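Local atomic coordinates of 3-oxoacyl-[acyl-carrier-protein] synthase, mitochondrial (Arabidopsis thaliana, PDB entry 2IX4), a protein that catalyses the condensation step of mitochondrial fatty acid synthesis, lengthening an acyl chain by two carbons taken from malonyl-ACP. Residues A272-D282 / G421-I431; A349-T357 / V380-K388. All blocks are in the same frame, centred on the assembly; numbering follows the deposited sequence.

Contact 1: A272-D282 / G421-I431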
loop_
_atom_site.group_PDB
_atom_site.type_symbol
_atom_site.label_atom_id
_atom_site.label_comp_id
_atom_site.label_asym_id
_atom_site.label_seq_id
_atom_site.Cartn_x
_atom_site.Cartn_y
_atom_site.Cartn_z
ATOM N N ALA A 272 -0.780 -22.681 13.401
ATOM C CA ALA A 272 -0.977 -23.271 12.079
ATOM C C ALA A 272 0.165 -22.871 11.152
ATOM O O ALA A 272 0.983 -22.022 11.502
ATOM C CB ALA A 272 -2.318 -22.816 11.485
ATOM N N GLU A 273 0.213 -23.492 9.976
ATOM C CA GLU A 273 1.136 -23.104 8.919
ATOM C C GLU A 273 0.364 -22.333 7.854
ATOM O O GLU A 273 -0.785 -22.668 7.553
ATOM C CB GLU A 273 1.793 -24.344 8.300
ATOM C CG GLU A 273 2.788 -24.044 7.177
ATOM C CD GLU A 273 3.363 -25.286 6.512
ATOM O OE1 GLU A 273 2.883 -26.408 6.784
ATOM O OE2 GLU A 273 4.304 -25.136 5.704
ATOM N N LEU A 274 0.984 -21.298 7.297
ATOM C CA LEU A 274 0.428 -20.623 6.131
ATOM C C LEU A 274 0.989 -21.306 4.886
ATOM O O LEU A 274 2.188 -21.220 4.613
ATOM C CB LEU A 274 0.763 -19.129 6.145
ATOM C CG LEU A 274 -0.172 -18.198 5.361
ATOM C CD1 LEU A 274 0.040 -16.767 5.822
ATOM C CD2 LEU A 274 0.000 -18.302 3.851
ATOM N N CYS A 275 0.110 -21.978 4.144
ATOM C CA CYS A 275 0.504 -22.874 3.055
ATOM C C CYS A 275 0.212 -22.333 1.663
ATOM O O CYS A 275 0.773 -22.814 0.675
ATOM C CB CYS A 275 -0.192 -24.229 3.212
ATOM S SG CYS A 275 0.231 -25.108 4.727
ATOM N N GLY A 276 -0.673 -21.347 1.584
ATOM C CA GLY A 276 -1.084 -20.811 0.296
ATOM C C GLY A 276 -1.403 -19.337 0.339
ATOM O O GLY A 276 -2.070 -18.863 1.260
ATOM N N TYR A 277 -0.909 -18.622 -0.667
ATOM C CA TYR A 277 -1.183 -17.203 -0.857
ATOM C C TYR A 277 -1.495 -16.990 -2.335
ATOM O O TYR A 277 -0.610 -16.693 -3.138
ATOM C CB TYR A 277 0.017 -16.368 -0.386
ATOM C CG TYR A 277 -0.015 -14.873 -0.672
ATOM C CD1 TYR A 277 -1.192 -14.122 -0.553
ATOM C CD2 TYR A 277 1.158 -14.201 -1.027
ATOM C CE1 TYR A 277 -1.200 -12.746 -0.809
ATOM C CE2 TYR A 277 1.161 -12.833 -1.276
ATOM C CZ TYR A 277 -0.017 -12.113 -1.164
ATOM O OH TYR A 277 0.003 -10.757 -1.414
ATOM N N GLY A 278 -2.763 -17.175 -2.689
ATOM C CA GLY A 278 -3.201 -17.051 -4.072
ATOM C C GLY A 278 -3.599 -15.628 -4.382
ATOM O O GLY A 278 -4.327 -15.007 -3.608
ATOM N N MET A 279 -3.121 -15.119 -5.516
ATOM C CA MET A 279 -3.408 -13.750 -5.943
ATOM C C MET A 279 -3.916 -13.729 -7.365
ATOM O O MET A 279 -3.437 -14.484 -8.210
ATOM C CB MET A 279 -2.153 -12.882 -5.862
ATOM C CG MET A 279 -1.676 -12.568 -4.456
ATOM S SD MET A 279 -0.057 -11.771 -4.470
ATOM C CE MET A 279 0.996 -13.130 -4.974
ATOM N N SER A 280 -4.877 -12.849 -7.628
ATOM C CA SER A 280 -5.363 -12.637 -8.985
ATOM C C SER A 280 -5.941 -11.239 -9.149
ATOM O O SER A 280 -6.050 -10.475 -8.184
ATOM C CB SER A 280 -6.427 -13.676 -9.345
ATOM O OG SER A 280 -7.646 -13.399 -8.678
ATOM N N GLY A 281 -6.296 -10.924 -10.390
ATOM C CA GLY A 281 -7.028 -9.717 -10.724
ATOM C C GLY A 281 -8.222 -10.066 -11.591
ATOM O O GLY A 281 -8.132 -10.944 -12.457
ATOM N N ASP A 282 -9.342 -9.390 -11.346
ATOM C CA ASP A 282 -10.560 -9.575 -12.137
ATOM C C ASP A 282 -10.387 -9.054 -13.560
ATOM O O ASP A 282 -10.902 -9.647 -14.509
ATOM C CB ASP A 282 -11.749 -8.857 -11.484
ATOM C CG ASP A 282 -12.187 -9.493 -10.170
ATOM O OD1 ASP A 282 -11.795 -10.644 -9.883
ATOM O OD2 ASP A 282 -12.946 -8.837 -9.424
ATOM N N GLY A 421 -10.545 -4.911 -8.564
ATOM C CA GLY A 421 -10.558 -6.324 -8.930
ATOM C C GLY A 421 -9.366 -7.084 -8.381
ATOM O O GLY A 421 -8.895 -8.030 -9.004
ATOM N N THR A 422 -8.887 -6.665 -7.212
ATOM C CA THR A 422 -7.729 -7.278 -6.571
ATOM C C THR A 422 -8.168 -8.391 -5.619
ATOM O O THR A 422 -8.966 -8.159 -4.711
ATOM C CB THR A 422 -6.842 -6.220 -5.841
ATOM O OG1 THR A 422 -5.788 -6.877 -5.123
ATOM C CG2 THR A 422 -7.662 -5.360 -4.866
ATOM N N ASN A 423 -7.649 -9.598 -5.842
ATOM C CA ASN A 423 -8.066 -10.781 -5.086
ATOM C C ASN A 423 -6.922 -11.471 -4.380
ATOM O O ASN A 423 -5.842 -11.636 -4.944
ATOM C CB ASN A 423 -8.747 -11.795 -6.004
ATOM C CG ASN A 423 -9.888 -11.195 -6.780
ATOM O OD1 ASN A 423 -10.786 -10.582 -6.204
ATOM N ND2 ASN A 423 -9.865 -11.366 -8.095
ATOM N N ALA A 424 -7.176 -11.884 -3.144
ATOM C CA ALA A 424 -6.242 -12.709 -2.396
ATOM C C ALA A 424 -6.978 -13.858 -1.722
ATOM O O ALA A 424 -8.140 -13.725 -1.330
ATOM C CB ALA A 424 -5.494 -11.878 -1.368
ATOM N N SER A 425 -6.294 -14.990 -1.610
ATOM C CA SER A 425 -6.817 -16.142 -0.900
ATOM C C SER A 425 -5.698 -16.720 -0.042
ATOM O O SER A 425 -4.646 -17.098 -0.556
ATOM C CB SER A 425 -7.347 -17.179 -1.889
ATOM O OG SER A 425 -8.282 -18.040 -1.272
ATOM N N LEU A 426 -5.918 -16.752 1.269
ATOM C CA LEU A 426 -4.933 -17.289 2.206
ATOM C C LEU A 426 -5.355 -18.671 2.673
ATOM O O LEU A 426 -6.491 -18.860 3.107
ATOM C CB LEU A 426 -4.758 -16.362 3.417
ATOM C CG LEU A 426 -4.231 -14.939 3.195
ATOM C CD1 LEU A 426 -4.282 -14.155 4.497
ATOM C CD2 LEU A 426 -2.814 -14.943 2.620
ATOM N N LEU A 427 -4.440 -19.634 2.584
ATOM C CA LEU A 427 -4.732 -21.007 2.982
ATOM C C LEU A 427 -3.834 -21.466 4.126
ATOM O O LEU A 427 -2.606 -21.504 3.998
ATOM C CB LEU A 427 -4.643 -21.960 1.780
ATOM C CG LEU A 427 -4.922 -23.458 1.980
ATOM C CD1 LEU A 427 -6.252 -23.708 2.690
ATOM C CD2 LEU A 427 -4.895 -24.183 0.648
ATOM N N PHE A 428 -4.471 -21.805 5.243
ATOM C CA PHE A 428 -3.780 -22.262 6.444
ATOM C C PHE A 428 -4.029 -23.748 6.661
ATOM O O PHE A 428 -5.040 -24.288 6.212
ATOM C CB PHE A 428 -4.261 -21.480 7.670
ATOM C CG PHE A 428 -4.020 -20.002 7.585
ATOM C CD1 PHE A 428 -4.952 -19.165 6.978
ATOM C CD2 PHE A 428 -2.863 -19.444 8.119
ATOM C CE1 PHE A 428 -4.731 -17.797 6.894
ATOM C CE2 PHE A 428 -2.634 -18.078 8.046
ATOM C CZ PHE A 428 -3.572 -17.251 7.432
ATOM N N ALA A 429 -3.099 -24.400 7.354
ATOM C CA ALA A 429 -3.233 -25.808 7.703
ATOM C C ALA A 429 -2.604 -26.072 9.060
ATOM O O ALA A 429 -1.679 -25.369 9.463
ATOM C CB ALA A 429 -2.588 -26.686 6.638
ATOM N N SER A 430 -3.111 -27.078 9.769
ATOM C CA SER A 430 -2.480 -27.527 11.010
ATOM C C SER A 430 -1.115 -28.140 10.695
ATOM O O SER A 430 -0.887 -28.628 9.582
ATOM C CB SER A 430 -3.368 -28.534 11.739
ATOM O OG SER A 430 -3.590 -29.682 10.942
ATOM N N ILE A 431 -0.213 -28.110 11.669
ATOM C CA ILE A 431 1.170 -28.542 11.447
ATOM C C ILE A 431 1.690 -29.418 12.592
ATOM O O ILE A 431 2.492 -30.330 12.382
ATOM C CB ILE A 431 2.110 -27.319 11.160
ATOM C CG1 ILE A 431 3.515 -27.773 10.738
ATOM C CG2 ILE A 431 2.150 -26.354 12.350
ATOM C CD1 ILE A 431 4.333 -26.698 10.037
ATOM O OXT ILE A 431 1.307 -29.254 13.751
HETATM O O HOH W 1 0.824 -28.412 7.494
HETATM O O HOH W 2 -13.283 -9.764 -6.935
#

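Contact 2: A349-T357 / V380-K388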
loop_
_atom_site.group_PDB
_atom_site.type_symbol
_atom_site.label_atom_id
_atom_site.label_comp_id
_atom_site.label_asym_id
_atom_site.label_seq_id
_atom_site.Cartn_x
_atom_site.Cartn_y
_atom_site.Cartn_z
ATOM N N ALA A 349 -17.556 -26.944 4.583
ATOM C CA ALA A 349 -18.103 -25.944 5.490
ATOM C C ALA A 349 -17.634 -24.568 5.051
ATOM O O ALA A 349 -16.443 -24.358 4.824
ATOM C CB ALA A 349 -17.668 -26.221 6.923
ATOM N N PHE A 350 -18.571 -23.636 4.912
ATOM C CA PHE A 350 -18.217 -22.255 4.607
ATOM C C PHE A 350 -19.178 -21.258 5.238
ATOM O O PHE A 350 -20.362 -21.542 5.413
ATOM C CB PHE A 350 -18.074 -22.025 3.094
ATOM C CG PHE A 350 -19.357 -22.143 2.331
ATOM C CD1 PHE A 350 -20.076 -21.006 1.980
ATOM C CD2 PHE A 350 -19.840 -23.389 1.944
ATOM C CE1 PHE A 350 -21.262 -21.109 1.265
ATOM C CE2 PHE A 350 -21.029 -23.503 1.229
ATOM C CZ PHE A 350 -21.740 -22.361 0.891
ATOM N N SER A 351 -18.641 -20.095 5.595
ATOM C CA SER A 351 -19.425 -19.021 6.187
ATOM C C SER A 351 -18.761 -17.682 5.927
ATOM O O SER A 351 -17.576 -17.624 5.593
ATOM C CB SER A 351 -19.575 -19.237 7.697
ATOM O OG SER A 351 -18.314 -19.212 8.345
ATOM N N SER A 352 -19.536 -16.610 6.067
ATOM C CA SER A 352 -18.984 -15.265 6.151
ATOM C C SER A 352 -19.254 -14.703 7.540
ATOM O O SER A 352 -20.381 -14.771 8.035
ATOM C CB SER A 352 -19.587 -14.346 5.097
ATOM O OG SER A 352 -19.173 -13.009 5.329
ATOM N N THR A 353 -18.216 -14.149 8.159
ATOM C CA THR A 353 -18.318 -13.615 9.515
ATOM C C THR A 353 -18.646 -12.116 9.529
ATOM O O THR A 353 -18.695 -11.489 10.594
ATOM C CB THR A 353 -17.035 -13.900 10.331
ATOM O OG1 THR A 353 -15.883 -13.645 9.523
ATOM C CG2 THR A 353 -17.004 -15.342 10.782
ATOM N N LYS A 354 -18.896 -11.557 8.347
ATOM C CA LYS A 354 -19.190 -10.128 8.200
ATOM C C LYS A 354 -20.579 -9.721 8.705
ATOM O O LYS A 354 -20.841 -8.537 8.918
ATOM C CB LYS A 354 -18.978 -9.675 6.751
ATOM C CG LYS A 354 -17.503 -9.569 6.362
ATOM C CD LYS A 354 -17.323 -8.810 5.056
ATOM C CE LYS A 354 -15.857 -8.573 4.721
ATOM N NZ LYS A 354 -15.131 -9.836 4.404
ATOM N N GLY A 355 -21.466 -10.694 8.894
ATOM C CA GLY A 355 -22.738 -10.441 9.572
ATOM C C GLY A 355 -22.518 -9.962 11.001
ATOM O O GLY A 355 -23.307 -9.175 11.524
ATOM N N ALA A 356 -21.428 -10.427 11.613
ATOM C CA ALA A 356 -21.088 -10.123 13.007
ATOM C C ALA A 356 -20.151 -8.920 13.169
ATOM O O ALA A 356 -20.371 -8.064 14.030
ATOM C CB ALA A 356 -20.474 -11.350 13.667
ATOM N N THR A 357 -19.102 -8.870 12.351
ATOM C CA THR A 357 -18.075 -7.835 12.459
ATOM C C THR A 357 -18.353 -6.621 11.579
ATOM O O THR A 357 -17.804 -5.547 11.810
ATOM C CB THR A 357 -16.684 -8.371 12.058
ATOM O OG1 THR A 357 -16.724 -8.835 10.701
ATOM C CG2 THR A 357 -16.240 -9.498 12.980
ATOM N N VAL A 380 -13.745 -25.350 15.572
ATOM C CA VAL A 380 -15.073 -24.735 15.529
ATOM C C VAL A 380 -15.113 -23.802 14.328
ATOM O O VAL A 380 -14.243 -22.946 14.174
ATOM C CB VAL A 380 -15.394 -23.904 16.809
ATOM C CG1 VAL A 380 -16.861 -23.472 16.817
ATOM C CG2 VAL A 380 -15.085 -24.683 18.073
ATOM N N ALA A 381 -16.112 -23.977 13.470
ATOM C CA ALA A 381 -16.304 -23.082 12.337
ATOM C C ALA A 381 -17.423 -22.095 12.665
ATOM O O ALA A 381 -18.506 -22.510 13.083
ATOM C CB ALA A 381 -16.623 -23.875 11.077
ATOM N N PRO A 382 -17.161 -20.784 12.494
ATOM C CA PRO A 382 -18.145 -19.763 12.866
ATOM C C PRO A 382 -19.352 -19.699 11.929
ATOM O O PRO A 382 -19.260 -20.085 10.759
ATOM C CB PRO A 382 -17.342 -18.460 12.800
ATOM C CG PRO A 382 -16.253 -18.737 11.834
ATOM C CD PRO A 382 -15.919 -20.193 11.965
ATOM N N MET A 383 -20.470 -19.211 12.456
ATOM C CA MET A 383 -21.717 -19.086 11.703
ATOM C C MET A 383 -21.743 -17.852 10.804
ATOM O O MET A 383 -20.972 -16.911 11.005
ATOM C CB MET A 383 -22.906 -19.023 12.670
ATOM C CG MET A 383 -22.987 -17.743 13.500
ATOM S SD MET A 383 -24.310 -17.760 14.716
ATOM C CE MET A 383 -23.549 -18.685 16.046
ATOM N N THR A 384 -22.634 -17.872 9.814
ATOM C CA THR A 384 -23.049 -16.664 9.109
ATOM C C THR A 384 -24.333 -16.192 9.780
ATOM O O THR A 384 -25.273 -16.970 9.934
ATOM C CB THR A 384 -23.359 -16.926 7.614
ATOM O OG1 THR A 384 -22.329 -17.726 7.033
ATOM C CG2 THR A 384 -23.471 -15.619 6.845
ATOM N N LEU A 385 -24.370 -14.927 10.184
ATOM C CA LEU A 385 -25.568 -14.359 10.790
ATOM C C LEU A 385 -26.575 -13.922 9.731
ATOM O O LEU A 385 -26.198 -13.572 8.610
ATOM C CB LEU A 385 -25.217 -13.177 11.703
ATOM C CG LEU A 385 -24.566 -13.456 13.063
ATOM C CD1 LEU A 385 -24.193 -12.147 13.741
ATOM C CD2 LEU A 385 -25.480 -14.269 13.970
ATOM N N ASN A 386 -27.853 -13.976 10.101
ATOM C CA ASN A 386 -28.961 -13.406 9.323
ATOM C C ASN A 386 -29.296 -14.065 7.979
ATOM O O ASN A 386 -29.829 -13.414 7.074
ATOM C CB ASN A 386 -28.786 -11.887 9.156
ATOM C CG ASN A 386 -28.777 -11.149 10.478
ATOM O OD1 ASN A 386 -29.550 -11.461 11.385
ATOM N ND2 ASN A 386 -27.903 -10.154 10.592
ATOM N N VAL A 387 -28.998 -15.358 7.855
ATOM C CA VAL A 387 -29.401 -16.116 6.668
ATOM C C VAL A 387 -30.768 -16.761 6.916
ATOM O O VAL A 387 -30.868 -17.939 7.264
ATOM C CB VAL A 387 -28.356 -17.182 6.249
ATOM C CG1 VAL A 387 -28.647 -17.687 4.835
ATOM C CG2 VAL A 387 -26.954 -16.614 6.318
ATOM N N LYS A 388 -31.816 -15.963 6.748
ATOM C CA LYS A 388 -33.188 -16.419 6.961
ATOM C C LYS A 388 -33.735 -17.038 5.684
ATOM O O LYS A 388 -34.473 -18.024 5.726
ATOM C CB LYS A 388 -34.066 -15.250 7.405
ATOM C CG LYS A 388 -33.519 -14.510 8.614
ATOM C CD LYS A 388 -33.978 -13.063 8.636
ATOM C CE LYS A 388 -33.185 -12.259 9.657
ATOM N NZ LYS A 388 -33.819 -10.936 9.898
HETATM O O HOH W 3 -21.719 -13.493 9.972
#

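Contact 1: A272-D282 / G421-I431
Leu274 and Phe428 face each other as a non-hydrogen-bonded pair of the antiparallel strands 272-281 and 422-429, which lie in the thiolase-fold sheet of this ketosynthase. Leu274 CG rests 3.6 Å from Phe428 CE2, and Ile186 and Thr190 of helix 181-195 close over the leucine. Further along the same face Tyr277 and Leu426 run side by side, with Tyr277 CD1 3.7 Å from Leu426 CD2. The tyrosine hydroxyl bonds to Asp188 and His184 of that helix. This is the tightly packed part. Between Leu274 and Gly276 a classic beta bulge shifts the register: Leu427 O takes both Cys275 N, at 2.8 Å, and Gly276 N, at 3.1 Å.

The solvent side is looser. At the C-terminus Ile431 crosses Glu273 at about a right angle, its CD1 3.6 Å from Glu273 OE1, while a water joins that carboxylate oxygen to Ser430 O; the salt bridge of Glu273 goes to Arg2.

The other end is polar but buried at Asn423. Its CG lies anti to the carbonyl carbon (chi1 -54°), which carries the amide to Ser280 and Asp282. ND2 gives one proton to Ser280 OG at 3.1 Å and the other to Asp282 OD1 at 2.7 Å, both partners in the amide plane, although the aspartate oxygen is met from above its own carboxylate plane. The serine hydroxyl is also hydrogen-bonded to Gly295 O. A second water spans Asp282 OD2 and Asn423 OD1. With both N-H groups and the oxygen engaged, the amide is fixed in rotation, and its donors probably help to stabilise the charge of Asp282.

Contact 2: A349-T357 / V380-K388
The loop that leads from strand 349-351 into the short helix 354-357 belongs to the C-terminal half of the thiolase-like ketosynthase fold, and contact 2 is where segment 380-388 packs along it. Two side-chain hydroxyls do the joining, one from each segment. Ser351 OG donates to Pro382 O at 2.7 Å, arriving from above the carbonyl plane; chi1 of 62° sets the hydroxyl between the backbone N and carbonyl carbon of its own residue, turned to the proline. In return Ser352 N donates to Thr384 OG1 over 3.2 Å at 150°, and the same oxygen is hydrogen-bonded to Leu401 O. The methyl of Thr384, CG2, meanwhile lies 3.4 Å from Ser352 O. A valine in its place would probably leave both the buried Ser352 N and Leu401 O without their hydroxyl partner.

Apolar contacts flank this polar centre. Thr353 CG2 meets the Pro382 ring obliquely, 3.6 Å from CG, and Leu25 of helix 18-26 covers both residues. At the start of the helix, Ser352 OG accepts a weak capping bond from Lys354 N and also bonds to Ala321 O, while Lys354 NZ reaches Glu368, a potassium ligand, and His320 O, so the turn borders the metal site and the predicted active site. A water links Ser352 O to Leu385 N, while Leu385 CD1 sits 3.8 Å from Ala356 CB.

Both contacts are largely buried and both reach the same mixed sheet, yet their centres stand about 20 Å apart and their nearest atoms about 10 Å. Contact 1 joins two strands of that sheet directly, by a run of backbone hydrogen bonds put out of step by one bulge, and fades into solvent at the chain's C-terminus. Contact 2 instead fastens an irregular segment to the end of strand 349-351, relying on serine and threonine hydroxyls and a water where strand pairing is lacking. Strand 411-418 connects them, pairing with 422-429 on one side and, through 316-318, leading to 349-351. Contact 1 also touches the second subunit, through Thr422 and Met279, whereas contact 2 lies wholly within its own chain.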